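Local coordinates for beta-lactamase-like protein (Koribacter versatilis, PDB 6B9V) that acts as a diphosphatase of the PhnP family on reactive FAD photoproducts, probably using the pair of manganese ions held in its metallo-beta-lactamase-like fold, at residues A[74-79]-A[110-115]; A[105-110]-A[139-144]; A[82-87]-A[117-122]; A[156-161]-A[174-179]. All blocks are in the same frame, centred on the assembly; numbering follows the deposited sequence.

Interaction 1. Residues A[74-79]-A[110-115]; sequences IVYTHG and EKTERV. With MN (manganese (II) ion), chain D.
Thr77 OG1 is gripped by two groups: His78 ND1 gives it a hydrogen from 2.9 Å away, practically in the imidazole plane, and Asp54 OD2 is its other partner. This second shell fixes the rotation of the ring, and His78 NE2 binds a manganese ion at 2.2 Å. With chi1 at 66°, His78 CG sits between the backbone N and the carbonyl carbon, a rotation that carries the ring off toward the metal while the main chain stays against Thr112 of helix 110-119.

His78 opens the HxHxDH signature of the metallo-beta-lactamase superfamily, which continues through His80, Asp82 and His83; His80, His160 and Asp178 share its manganese. The signature begins just past the end of strand 73-75, and Thr112 is what the helix sets against this turn. Thr112 OG1 lies 3.2 Å from His78 CA, but its hydrogen-bond partner is Asn109 OD1, at the start of its own helix. The methyl Thr112 CG2 meets Tyr76 CB at 3.8 Å while still lying close to the His78 carbonyl carbon; the tyrosine hydroxyl runs on to Thr55. Gly79 CA is 4.6 Å from Thr112 CA, the nearest backbone approach, and Val115 CG1 reaches Gly79 O at 3.6 Å. Within the helix Arg114 reaches back one turn and grips the Glu110 carboxylate side-on through NE and NH2.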
# COMPACT_ATOMS: atom_id res chain seq x y z
N ILE A 74 -6.82 -12.64 -11.37
CA ILE A 74 -7.30 -11.71 -10.36
C ILE A 74 -8.76 -11.38 -10.64
O ILE A 74 -9.14 -11.07 -11.77
CB ILE A 74 -6.46 -10.42 -10.33
CG1 ILE A 74 -4.99 -10.76 -10.06
CG2 ILE A 74 -7.03 -9.42 -9.30
CD1 ILE A 74 -4.04 -9.61 -10.16
N VAL A 75 -9.58 -11.45 -9.60
CA VAL A 75 -11.01 -11.19 -9.72
C VAL A 75 -11.39 -10.03 -8.79
O VAL A 75 -11.01 -10.04 -7.62
CB VAL A 75 -11.84 -12.44 -9.36
CG1 VAL A 75 -13.33 -12.14 -9.47
CG2 VAL A 75 -11.48 -13.59 -10.29
N TYR A 76 -12.12 -9.04 -9.30
CA TYR A 76 -12.51 -7.88 -8.49
C TYR A 76 -13.96 -7.89 -8.03
O TYR A 76 -14.87 -8.17 -8.82
CB TYR A 76 -12.24 -6.58 -9.26
CG TYR A 76 -10.76 -6.26 -9.32
CD1 TYR A 76 -9.99 -6.68 -10.40
CD2 TYR A 76 -10.14 -5.56 -8.30
CE1 TYR A 76 -8.62 -6.40 -10.46
CE2 TYR A 76 -8.79 -5.29 -8.34
CZ TYR A 76 -8.03 -5.69 -9.43
OH TYR A 76 -6.67 -5.42 -9.49
N THR A 77 -14.18 -7.53 -6.76
CA THR A 77 -15.55 -7.29 -6.26
C THR A 77 -16.09 -5.92 -6.71
O THR A 77 -17.25 -5.81 -7.14
CB THR A 77 -15.61 -7.38 -4.71
OG1 THR A 77 -14.73 -6.41 -4.14
CG2 THR A 77 -15.22 -8.78 -4.23
N HIS A 78 -15.24 -4.88 -6.61
CA HIS A 78 -15.62 -3.52 -6.99
C HIS A 78 -14.40 -2.62 -6.97
O HIS A 78 -13.29 -3.08 -6.68
CB HIS A 78 -16.73 -2.94 -6.08
CG HIS A 78 -16.32 -2.72 -4.65
ND1 HIS A 78 -15.76 -3.72 -3.87
CD2 HIS A 78 -16.46 -1.65 -3.82
CE1 HIS A 78 -15.55 -3.26 -2.65
NE2 HIS A 78 -15.96 -2.01 -2.59
N GLY A 79 -14.61 -1.33 -7.26
CA GLY A 79 -13.51 -0.42 -7.56
C GLY A 79 -13.05 0.56 -6.49
O GLY A 79 -12.24 1.45 -6.79
N GLU A 110 -18.09 -3.77 -15.48
CA GLU A 110 -17.80 -2.56 -16.25
C GLU A 110 -17.43 -1.36 -15.36
O GLU A 110 -16.52 -0.59 -15.70
CB GLU A 110 -18.99 -2.21 -17.14
CG GLU A 110 -18.72 -1.09 -18.15
CD GLU A 110 -18.71 0.29 -17.51
OE1 GLU A 110 -19.51 0.53 -16.58
OE2 GLU A 110 -17.88 1.13 -17.93
N LYS A 111 -18.12 -1.16 -14.24
CA LYS A 111 -17.81 0.01 -13.42
C LYS A 111 -16.41 -0.11 -12.80
O LYS A 111 -15.63 0.87 -12.72
CB LYS A 111 -18.86 0.21 -12.33
CG LYS A 111 -18.87 1.65 -11.77
CD LYS A 111 -19.76 1.78 -10.53
CE LYS A 111 -19.81 3.22 -10.03
NZ LYS A 111 -18.46 3.75 -9.67
N THR A 112 -16.06 -1.33 -12.41
CA THR A 112 -14.76 -1.57 -11.80
C THR A 112 -13.64 -1.43 -12.85
O THR A 112 -12.59 -0.83 -12.59
CB THR A 112 -14.73 -2.94 -11.13
OG1 THR A 112 -15.76 -3.00 -10.12
CG2 THR A 112 -13.38 -3.21 -10.49
N GLU A 113 -13.88 -1.98 -14.04
CA GLU A 113 -12.97 -1.82 -15.16
C GLU A 113 -12.72 -0.33 -15.44
O GLU A 113 -11.58 0.07 -15.61
CB GLU A 113 -13.54 -2.50 -16.41
CG GLU A 113 -12.73 -2.23 -17.66
CD GLU A 113 -13.43 -2.73 -18.91
OE1 GLU A 113 -14.20 -3.71 -18.81
OE2 GLU A 113 -13.21 -2.14 -19.99
N ARG A 114 -13.80 0.46 -15.47
CA ARG A 114 -13.72 1.91 -15.73
C ARG A 114 -12.78 2.60 -14.73
O ARG A 114 -11.89 3.41 -15.11
CB ARG A 114 -15.12 2.54 -15.67
CG ARG A 114 -15.31 3.84 -16.43
CD ARG A 114 -16.60 4.57 -16.00
NE ARG A 114 -17.75 3.66 -15.91
CZ ARG A 114 -18.92 3.98 -15.36
NH1 ARG A 114 -19.12 5.18 -14.84
NH2 ARG A 114 -19.90 3.08 -15.32
N VAL A 115 -12.97 2.28 -13.45
CA VAL A 115 -12.11 2.86 -12.41
C VAL A 115 -10.65 2.39 -12.54
O VAL A 115 -9.72 3.21 -12.44
CB VAL A 115 -12.64 2.52 -10.99
CG1 VAL A 115 -11.68 3.03 -9.93
CG2 VAL A 115 -14.05 3.11 -10.80
MN MN D . -16.41 -0.55 -0.95

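Interaction 2. Residues A[105-110]-A[139-144]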
# COMPACT_ATOMS: atom_id res chain seq x y z
N PRO A 105 -4.48 -12.24 -16.25
CA PRO A 105 -5.85 -11.80 -16.53
C PRO A 105 -6.55 -11.19 -15.30
O PRO A 105 -6.50 -11.76 -14.21
CB PRO A 105 -6.54 -13.08 -16.99
CG PRO A 105 -5.82 -14.17 -16.25
CD PRO A 105 -4.40 -13.69 -16.03
N LEU A 106 -7.17 -10.03 -15.50
CA LEU A 106 -7.99 -9.38 -14.48
C LEU A 106 -9.45 -9.49 -14.86
O LEU A 106 -9.81 -9.28 -16.00
CB LEU A 106 -7.62 -7.91 -14.33
CG LEU A 106 -6.17 -7.46 -14.31
CD1 LEU A 106 -6.14 -5.96 -14.08
CD2 LEU A 106 -5.37 -8.19 -13.25
N TYR A 107 -10.30 -9.80 -13.90
CA TYR A 107 -11.72 -9.94 -14.19
C TYR A 107 -12.49 -8.89 -13.40
O TYR A 107 -12.36 -8.82 -12.19
CB TYR A 107 -12.20 -11.36 -13.85
CG TYR A 107 -11.62 -12.40 -14.78
CD1 TYR A 107 -10.35 -12.93 -14.57
CD2 TYR A 107 -12.34 -12.83 -15.89
CE1 TYR A 107 -9.82 -13.87 -15.45
CE2 TYR A 107 -11.81 -13.77 -16.77
CZ TYR A 107 -10.55 -14.29 -16.54
OH TYR A 107 -10.02 -15.22 -17.41
N ALA A 108 -13.29 -8.09 -14.09
CA ALA A 108 -14.05 -7.05 -13.38
C ALA A 108 -15.31 -6.69 -14.13
O ALA A 108 -15.39 -6.85 -15.35
CB ALA A 108 -13.18 -5.80 -13.17
N ASN A 109 -16.32 -6.20 -13.41
CA ASN A 109 -17.50 -5.68 -14.09
C ASN A 109 -17.16 -4.33 -14.72
O ASN A 109 -16.06 -3.81 -14.51
CB ASN A 109 -18.72 -5.58 -13.15
CG ASN A 109 -18.51 -4.63 -11.98
OD1 ASN A 109 -17.62 -3.78 -11.99
ND2 ASN A 109 -19.36 -4.76 -10.97
N GLU A 110 -18.09 -3.77 -15.48
CA GLU A 110 -17.80 -2.56 -16.25
C GLU A 110 -17.43 -1.36 -15.36
O GLU A 110 -16.52 -0.59 -15.70
CB GLU A 110 -18.99 -2.21 -17.14
CG GLU A 110 -18.72 -1.09 -18.15
CD GLU A 110 -18.71 0.29 -17.51
OE1 GLU A 110 -19.51 0.53 -16.58
OE2 GLU A 110 -17.88 1.13 -17.93
N HIS A 139 -10.65 -8.55 -18.56
CA HIS A 139 -11.78 -9.38 -18.97
C HIS A 139 -13.05 -8.91 -18.25
O HIS A 139 -13.07 -8.72 -17.02
CB HIS A 139 -11.51 -10.86 -18.67
CG HIS A 139 -10.31 -11.42 -19.37
ND1 HIS A 139 -10.40 -12.18 -20.51
CD2 HIS A 139 -8.99 -11.35 -19.07
CE1 HIS A 139 -9.19 -12.55 -20.89
NE2 HIS A 139 -8.31 -12.05 -20.03
N ARG A 140 -14.13 -8.75 -19.02
CA ARG A 140 -15.38 -8.24 -18.48
C ARG A 140 -16.22 -9.30 -17.78
O ARG A 140 -16.49 -10.37 -18.32
CB ARG A 140 -16.21 -7.59 -19.59
CG ARG A 140 -17.60 -7.12 -19.16
CD ARG A 140 -17.53 -5.84 -18.35
NE ARG A 140 -16.79 -4.79 -19.05
CZ ARG A 140 -17.34 -3.92 -19.89
NH1 ARG A 140 -18.64 -3.95 -20.14
NH2 ARG A 140 -16.58 -3.00 -20.48
N VAL A 141 -16.65 -8.99 -16.56
CA VAL A 141 -17.54 -9.86 -15.80
C VAL A 141 -18.98 -9.33 -15.86
O VAL A 141 -19.24 -8.18 -15.51
CB VAL A 141 -17.13 -9.96 -14.32
CG1 VAL A 141 -18.06 -10.90 -13.57
CG2 VAL A 141 -15.68 -10.41 -14.18
N HIS A 142 -19.91 -10.17 -16.30
CA HIS A 142 -21.31 -9.89 -16.09
C HIS A 142 -21.86 -10.97 -15.17
O HIS A 142 -21.14 -11.48 -14.32
CB HIS A 142 -22.09 -9.82 -17.40
CG HIS A 142 -23.28 -8.91 -17.34
ND1 HIS A 142 -24.58 -9.37 -17.41
CD2 HIS A 142 -23.37 -7.57 -17.19
CE1 HIS A 142 -25.42 -8.36 -17.32
NE2 HIS A 142 -24.71 -7.24 -17.19
N HIS A 143 -23.12 -11.34 -15.35
CA HIS A 143 -23.74 -12.26 -14.42
C HIS A 143 -23.40 -13.73 -14.70
O HIS A 143 -23.58 -14.59 -13.85
CB HIS A 143 -25.26 -12.05 -14.41
CG HIS A 143 -25.69 -10.86 -13.62
ND1 HIS A 143 -25.04 -9.64 -13.68
CD2 HIS A 143 -26.70 -10.69 -12.73
CE1 HIS A 143 -25.64 -8.78 -12.88
NE2 HIS A 143 -26.65 -9.39 -12.29
N GLU A 144 -22.89 -14.00 -15.90
CA GLU A 144 -22.48 -15.36 -16.24
C GLU A 144 -21.25 -15.79 -15.43
O GLU A 144 -20.47 -14.95 -15.00
CB GLU A 144 -22.19 -15.47 -17.74
CG GLU A 144 -23.31 -14.94 -18.63
CD GLU A 144 -24.21 -16.04 -19.14
OE1 GLU A 144 -24.07 -17.18 -18.64
OE2 GLU A 144 -25.05 -15.78 -20.02
O HOH W 1 -20.46 -5.69 -16.06
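His139 stacks its imidazole on the phenol ring of Tyr107, an offset pair with centroids 4.8 Å apart and planes only 19° from parallel. The two side chains leave the same face of the sheet and run side by side, with His139 CB and CG over the CE2 corner of the tyrosine. At the rim of the imidazole Leu106 O lies in the ring plane, and Pro105 CB comes within 3.6 Å of His139 CD2. NE2 is bonded to Glu137.

Val141, just past the paired residues, points at strand 104-108. Its CG2 wedges in at the edge of the Tyr107 ring, 3.6 Å from Tyr107 CB and 3.3 Å from Ala108 N, so it is packed closely against the main chain.

Arg140 departs from the other face. Bends at chi2 (76°) and chi3 bring its guanidinium back alongside Glu110, whose CG lies 3.3 Å above the guanidinium plane. The contact is with the aliphatic part of the glutamate; the charge of Arg140 is met through NE by Glu113 of helix 110-119.

Underneath runs parallel strand pairing: His139 N donates to Leu106 O, Ala108 N to His139 O, and Val141 N to Ala108 O at 2.8 Å. Past the last of these a water bridges Glu110 N and Val141 O.

Strand 136-140 forms one margin of its mixed sheet within the chain, with 104-108 between it and 73-75; strand 146-148 of the second sheet packs on Tyr107 and Val141, and helix 110-119 starts at Glu110.

Interaction 3. Residues A[82-87]-A[117-122]. With MN (manganese (II) ion), chain C.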
# COMPACT_ATOMS: atom_id res chain seq x y z
N ASP A 82 -9.65 0.64 -1.33
CA ASP A 82 -9.15 -0.42 -0.47
C ASP A 82 -9.17 -1.79 -1.15
O ASP A 82 -8.65 -2.77 -0.59
CB ASP A 82 -9.91 -0.47 0.88
CG ASP A 82 -11.44 -0.48 0.73
OD1 ASP A 82 -12.00 0.29 -0.07
OD2 ASP A 82 -12.08 -1.25 1.48
N HIS A 83 -9.71 -1.85 -2.37
CA HIS A 83 -9.80 -3.11 -3.13
C HIS A 83 -8.98 -3.10 -4.42
O HIS A 83 -8.83 -4.13 -5.06
CB HIS A 83 -11.28 -3.41 -3.45
CG HIS A 83 -12.13 -3.52 -2.23
ND1 HIS A 83 -12.47 -4.74 -1.67
CD2 HIS A 83 -12.65 -2.58 -1.40
CE1 HIS A 83 -13.18 -4.54 -0.57
NE2 HIS A 83 -13.31 -3.23 -0.39
N ILE A 84 -8.44 -1.94 -4.79
CA ILE A 84 -7.71 -1.84 -6.07
C ILE A 84 -6.30 -1.25 -5.99
O ILE A 84 -5.49 -1.52 -6.88
CB ILE A 84 -8.49 -1.01 -7.14
CG1 ILE A 84 -8.54 0.48 -6.78
CG2 ILE A 84 -9.89 -1.59 -7.39
CD1 ILE A 84 -8.94 1.40 -7.94
N LEU A 85 -5.98 -0.46 -4.95
CA LEU A 85 -4.71 0.30 -5.04
C LEU A 85 -3.44 -0.57 -5.11
O LEU A 85 -2.38 -0.09 -5.55
CB LEU A 85 -4.58 1.27 -3.86
CG LEU A 85 -5.38 2.56 -4.04
CD1 LEU A 85 -5.20 3.52 -2.87
CD2 LEU A 85 -5.07 3.27 -5.38
N GLY A 86 -3.53 -1.85 -4.74
CA GLY A 86 -2.37 -2.75 -4.79
C GLY A 86 -1.98 -3.30 -6.16
O GLY A 86 -0.98 -4.06 -6.32
N LEU A 87 -2.75 -2.91 -7.17
CA LEU A 87 -2.50 -3.45 -8.51
C LEU A 87 -1.10 -3.02 -8.97
O LEU A 87 -0.41 -3.77 -9.66
CB LEU A 87 -3.57 -2.98 -9.51
CG LEU A 87 -3.36 -3.48 -10.94
CD1 LEU A 87 -3.41 -5.01 -10.98
CD2 LEU A 87 -4.41 -2.89 -11.90
N LYS A 117 -8.96 1.30 -15.24
CA LYS A 117 -8.30 1.87 -16.40
C LYS A 117 -8.02 3.35 -16.20
O LYS A 117 -7.02 3.87 -16.71
CB LYS A 117 -9.13 1.65 -17.67
CG LYS A 117 -9.19 0.20 -18.10
CD LYS A 117 -9.92 0.05 -19.43
CE LYS A 117 -9.72 -1.35 -20.00
NZ LYS A 117 -10.46 -1.53 -21.27
N HIS A 118 -8.90 4.02 -15.46
CA HIS A 118 -8.67 5.44 -15.20
C HIS A 118 -7.50 5.66 -14.23
O HIS A 118 -6.53 6.36 -14.54
CB HIS A 118 -9.95 6.09 -14.66
CG HIS A 118 -9.77 7.51 -14.23
ND1 HIS A 118 -9.81 8.57 -15.11
CD2 HIS A 118 -9.53 8.04 -13.00
CE1 HIS A 118 -9.62 9.70 -14.44
NE2 HIS A 118 -9.45 9.41 -13.17
N VAL A 119 -7.60 5.03 -13.06
CA VAL A 119 -6.60 5.18 -12.01
C VAL A 119 -5.24 4.66 -12.46
O VAL A 119 -4.21 5.28 -12.18
CB VAL A 119 -7.02 4.44 -10.72
CG1 VAL A 119 -5.87 4.41 -9.71
CG2 VAL A 119 -8.25 5.10 -10.10
N PHE A 120 -5.23 3.52 -13.14
CA PHE A 120 -3.97 2.89 -13.53
C PHE A 120 -3.77 3.01 -15.03
O PHE A 120 -3.31 2.07 -15.68
CB PHE A 120 -3.93 1.43 -13.09
CG PHE A 120 -3.82 1.25 -11.60
CD1 PHE A 120 -2.63 1.55 -10.94
CD2 PHE A 120 -4.91 0.82 -10.86
CE1 PHE A 120 -2.53 1.41 -9.57
CE2 PHE A 120 -4.81 0.67 -9.49
CZ PHE A 120 -3.62 0.96 -8.84
N LYS A 121 -4.10 4.18 -15.56
CA LYS A 121 -3.91 4.47 -16.97
C LYS A 121 -2.46 4.26 -17.43
O LYS A 121 -2.21 3.93 -18.59
CB LYS A 121 -4.35 5.91 -17.27
CG LYS A 121 -4.64 6.17 -18.73
CD LYS A 121 -4.81 7.65 -18.99
CE LYS A 121 -5.16 7.92 -20.44
NZ LYS A 121 -5.24 9.38 -20.72
N TYR A 122 -1.50 4.43 -16.51
CA TYR A 122 -0.09 4.23 -16.83
C TYR A 122 0.27 2.75 -16.96
O TYR A 122 1.31 2.41 -17.52
CB TYR A 122 0.81 4.89 -15.78
CG TYR A 122 0.75 4.26 -14.40
CD1 TYR A 122 1.64 3.27 -14.02
CD2 TYR A 122 -0.21 4.66 -13.48
CE1 TYR A 122 1.58 2.69 -12.76
CE2 TYR A 122 -0.29 4.09 -12.22
CZ TYR A 122 0.61 3.11 -11.86
OH TYR A 122 0.54 2.55 -10.61
MN MN C . -14.13 -2.04 1.24
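Phe120 offers one ring face to Leu87 and the opposite face to its own neighbour Val119. Leu87 CB stands over the first face, 4.2 Å from the ring centroid and 23° off the normal, a CH-pi contact displaced toward the rim; Leu87 CD2 follows on at the CD2 side of the ring. Val119 CG1 takes the other face. At the edge the CZ corner meets Leu85 O at 3.7 Å, close to the ring plane, and Tyr122 CZ lies in plane elsewhere on the rim. Ile84 O comes in at a slant, 3.5 Å from Phe120 CE2.

That carbonyl closes a type I turn from Ile84 to Leu87 by accepting from Leu87 N, and the ring lies against this turn. Having CG anti to the carbonyl carbon (chi1 -69°) sends the phenyl inward where helix 110-119 ends. Beside it Ile84 CD1 touches Val119 CG2 at 4.3 Å.

The front of the 82-87 segment belongs to the metal site: Asp82 OD2 and His83 NE2 bind the second manganese, which Asp178 and His231 also ligate, and His83 ND1 is bonded to Asp54. Behind, Leu85 and Val119 pack on Asp88 and Ile123 of the second subunit.

Chemically the contact is dispersion, helped by two carbonyl oxygens near the probably slightly positive ring hydrogens. It is a buried apolar seam joining the turn that follows the metal ligands to the end of helix 110-119.

Interaction 4. Residues A[156-161]-A[174-179]; sequences VPVIHG and AYLTDF. With MN (manganese (II) ion), chain D; MN (manganese (II) ion), chain C.
His160 runs alongside Asp178, its ring plane almost square to the carboxylate at 88°. Starting at the root, His160 CB lies 3.2 Å from Asp178 O, and that same carbonyl oxygen sits under CG, against the ring face. ND1 is also near Asp178 O, but the angle is poor and its hydrogen bond goes to Thr208 O, which fixes how the imidazole is turned. His160 CE1 reaches Asp178 CB at 3.6 Å; this methylene stands over the middle of the ring, on the face the carbonyl oxygen approaches, as a CH-pi contact. At the tip His160 NE2 binds manganese at 2.2 Å. The ring gets there because CG is anti to the backbone N (chi1 -172°), extending the side chain beyond the strand end.

Asp178 OD1 bridges the pair of manganese ions, at 2.4 Å from the one His160 holds and 2.2 Å from the other. A bridging aspartate of this kind is a hallmark of dinuclear metallo-beta-lactamase-fold hydrolases. Asp178 has positive phi and psi, a left-handed backbone conformation that presents both its carbonyl and its carboxylate to His160.

Behind the metals the contact becomes apolar: Val158 CG1 meets Leu176 CD2 at 3.5 Å, and Val158 CB meets Phe179 CB at 3.8 Å.

In the second sheet strand 163-170 runs between 151-160 and 173-176, with Ile165 against Val158 and Asp178. The loop after 173-176 carries Asp178 and Phe179 over to the end of 151-160, while Phe179 packs on Leu198 and Asp199 of strand 195-199.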
# COMPACT_ATOMS: atom_id res chain seq x y z
N VAL A 156 -22.19 -12.97 -7.70
CA VAL A 156 -23.37 -12.86 -6.86
C VAL A 156 -23.63 -11.39 -6.60
O VAL A 156 -22.88 -10.75 -5.87
CB VAL A 156 -23.19 -13.59 -5.52
CG1 VAL A 156 -24.45 -13.44 -4.64
CG2 VAL A 156 -22.86 -15.06 -5.77
N PRO A 157 -24.67 -10.83 -7.23
CA PRO A 157 -24.92 -9.40 -7.02
C PRO A 157 -25.23 -9.08 -5.57
O PRO A 157 -26.06 -9.76 -4.97
CB PRO A 157 -26.13 -9.12 -7.92
CG PRO A 157 -26.11 -10.25 -8.96
CD PRO A 157 -25.58 -11.43 -8.22
N VAL A 158 -24.55 -8.08 -5.01
CA VAL A 158 -24.94 -7.53 -3.72
C VAL A 158 -25.02 -6.00 -3.83
O VAL A 158 -24.50 -5.41 -4.78
CB VAL A 158 -23.96 -7.95 -2.58
CG1 VAL A 158 -23.95 -9.48 -2.42
CG2 VAL A 158 -22.53 -7.44 -2.82
N ILE A 159 -25.68 -5.37 -2.86
CA ILE A 159 -25.89 -3.93 -2.88
C ILE A 159 -25.02 -3.24 -1.83
O ILE A 159 -25.10 -3.54 -0.65
CB ILE A 159 -27.37 -3.58 -2.66
CG1 ILE A 159 -28.22 -4.24 -3.74
CG2 ILE A 159 -27.58 -2.07 -2.65
CD1 ILE A 159 -27.86 -3.79 -5.15
N HIS A 160 -24.17 -2.33 -2.31
CA HIS A 160 -23.15 -1.62 -1.53
C HIS A 160 -23.67 -0.19 -1.46
O HIS A 160 -23.34 0.64 -2.31
CB HIS A 160 -21.78 -1.74 -2.23
CG HIS A 160 -20.60 -1.22 -1.45
ND1 HIS A 160 -20.63 -1.00 -0.09
CD2 HIS A 160 -19.34 -0.93 -1.86
CE1 HIS A 160 -19.43 -0.57 0.31
NE2 HIS A 160 -18.64 -0.52 -0.74
N GLY A 161 -24.55 0.05 -0.49
CA GLY A 161 -25.28 1.31 -0.37
C GLY A 161 -26.44 1.39 -1.35
O GLY A 161 -27.54 0.93 -1.06
N ALA A 174 -18.18 -19.18 -0.56
CA ALA A 174 -18.62 -17.91 -1.14
C ALA A 174 -18.02 -16.74 -0.36
O ALA A 174 -17.82 -16.79 0.86
CB ALA A 174 -20.15 -17.81 -1.18
N TYR A 175 -17.72 -15.68 -1.09
CA TYR A 175 -17.04 -14.53 -0.53
C TYR A 175 -17.84 -13.28 -0.89
O TYR A 175 -17.92 -12.91 -2.07
CB TYR A 175 -15.62 -14.44 -1.06
CG TYR A 175 -14.83 -13.27 -0.52
CD1 TYR A 175 -14.30 -13.31 0.76
CD2 TYR A 175 -14.63 -12.13 -1.30
CE1 TYR A 175 -13.56 -12.22 1.26
CE2 TYR A 175 -13.90 -11.05 -0.80
CZ TYR A 175 -13.37 -11.10 0.48
OH TYR A 175 -12.64 -10.03 0.98
N LEU A 176 -18.42 -12.65 0.12
CA LEU A 176 -19.24 -11.46 -0.08
C LEU A 176 -18.81 -10.34 0.85
O LEU A 176 -19.05 -10.40 2.05
CB LEU A 176 -20.72 -11.75 0.20
CG LEU A 176 -21.58 -12.33 -0.92
CD1 LEU A 176 -21.17 -13.74 -1.23
CD2 LEU A 176 -23.04 -12.27 -0.48
N THR A 177 -18.21 -9.30 0.30
CA THR A 177 -17.77 -8.18 1.15
C THR A 177 -18.43 -6.89 0.68
O THR A 177 -19.00 -6.86 -0.42
CB THR A 177 -16.24 -8.04 1.14
OG1 THR A 177 -15.85 -7.01 2.06
CG2 THR A 177 -15.72 -7.72 -0.27
N ASP A 178 -18.37 -5.85 1.51
CA ASP A 178 -18.86 -4.52 1.13
C ASP A 178 -20.31 -4.54 0.65
O ASP A 178 -20.62 -4.12 -0.47
CB ASP A 178 -17.98 -3.90 0.04
CG ASP A 178 -16.56 -3.56 0.53
OD1 ASP A 178 -16.21 -2.37 0.62
OD2 ASP A 178 -15.82 -4.50 0.82
N PHE A 179 -21.22 -5.03 1.48
CA PHE A 179 -22.63 -4.91 1.14
C PHE A 179 -23.39 -4.36 2.32
O PHE A 179 -23.00 -4.59 3.48
CB PHE A 179 -23.24 -6.26 0.72
CG PHE A 179 -23.31 -7.28 1.83
CD1 PHE A 179 -24.38 -7.30 2.72
CD2 PHE A 179 -22.30 -8.22 1.97
CE1 PHE A 179 -24.43 -8.23 3.75
CE2 PHE A 179 -22.35 -9.17 2.99
CZ PHE A 179 -23.40 -9.16 3.89
MN MN D . -16.41 -0.55 -0.95
MN MN C . -14.13 -2.04 1.24

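In the fold
Interactions 1, 2 and 3 interleave along the chain: 74-79, 82-87 and 105-110 come first, then 110-115, 117-122 and 139-144 answer them in the same order. Interaction 4 follows once all three are closed. Helix 110-119 serves interactions 1 and 3, whose centres are about 9 Å apart, while interactions 1 and 2, about 8 Å apart, share Glu110 and one sheet, and a Glu113 to Arg140 salt bridge ties them. Interaction 4 belongs to the other sheet, its centre about 20 Å from that of interaction 3. The manganese pair joins interactions 1, 3 and 4: interactions 1 and 4 share one ion, interactions 3 and 4 the other, so the site draws its ligands from both halves of the metallo-beta-lactamase fold.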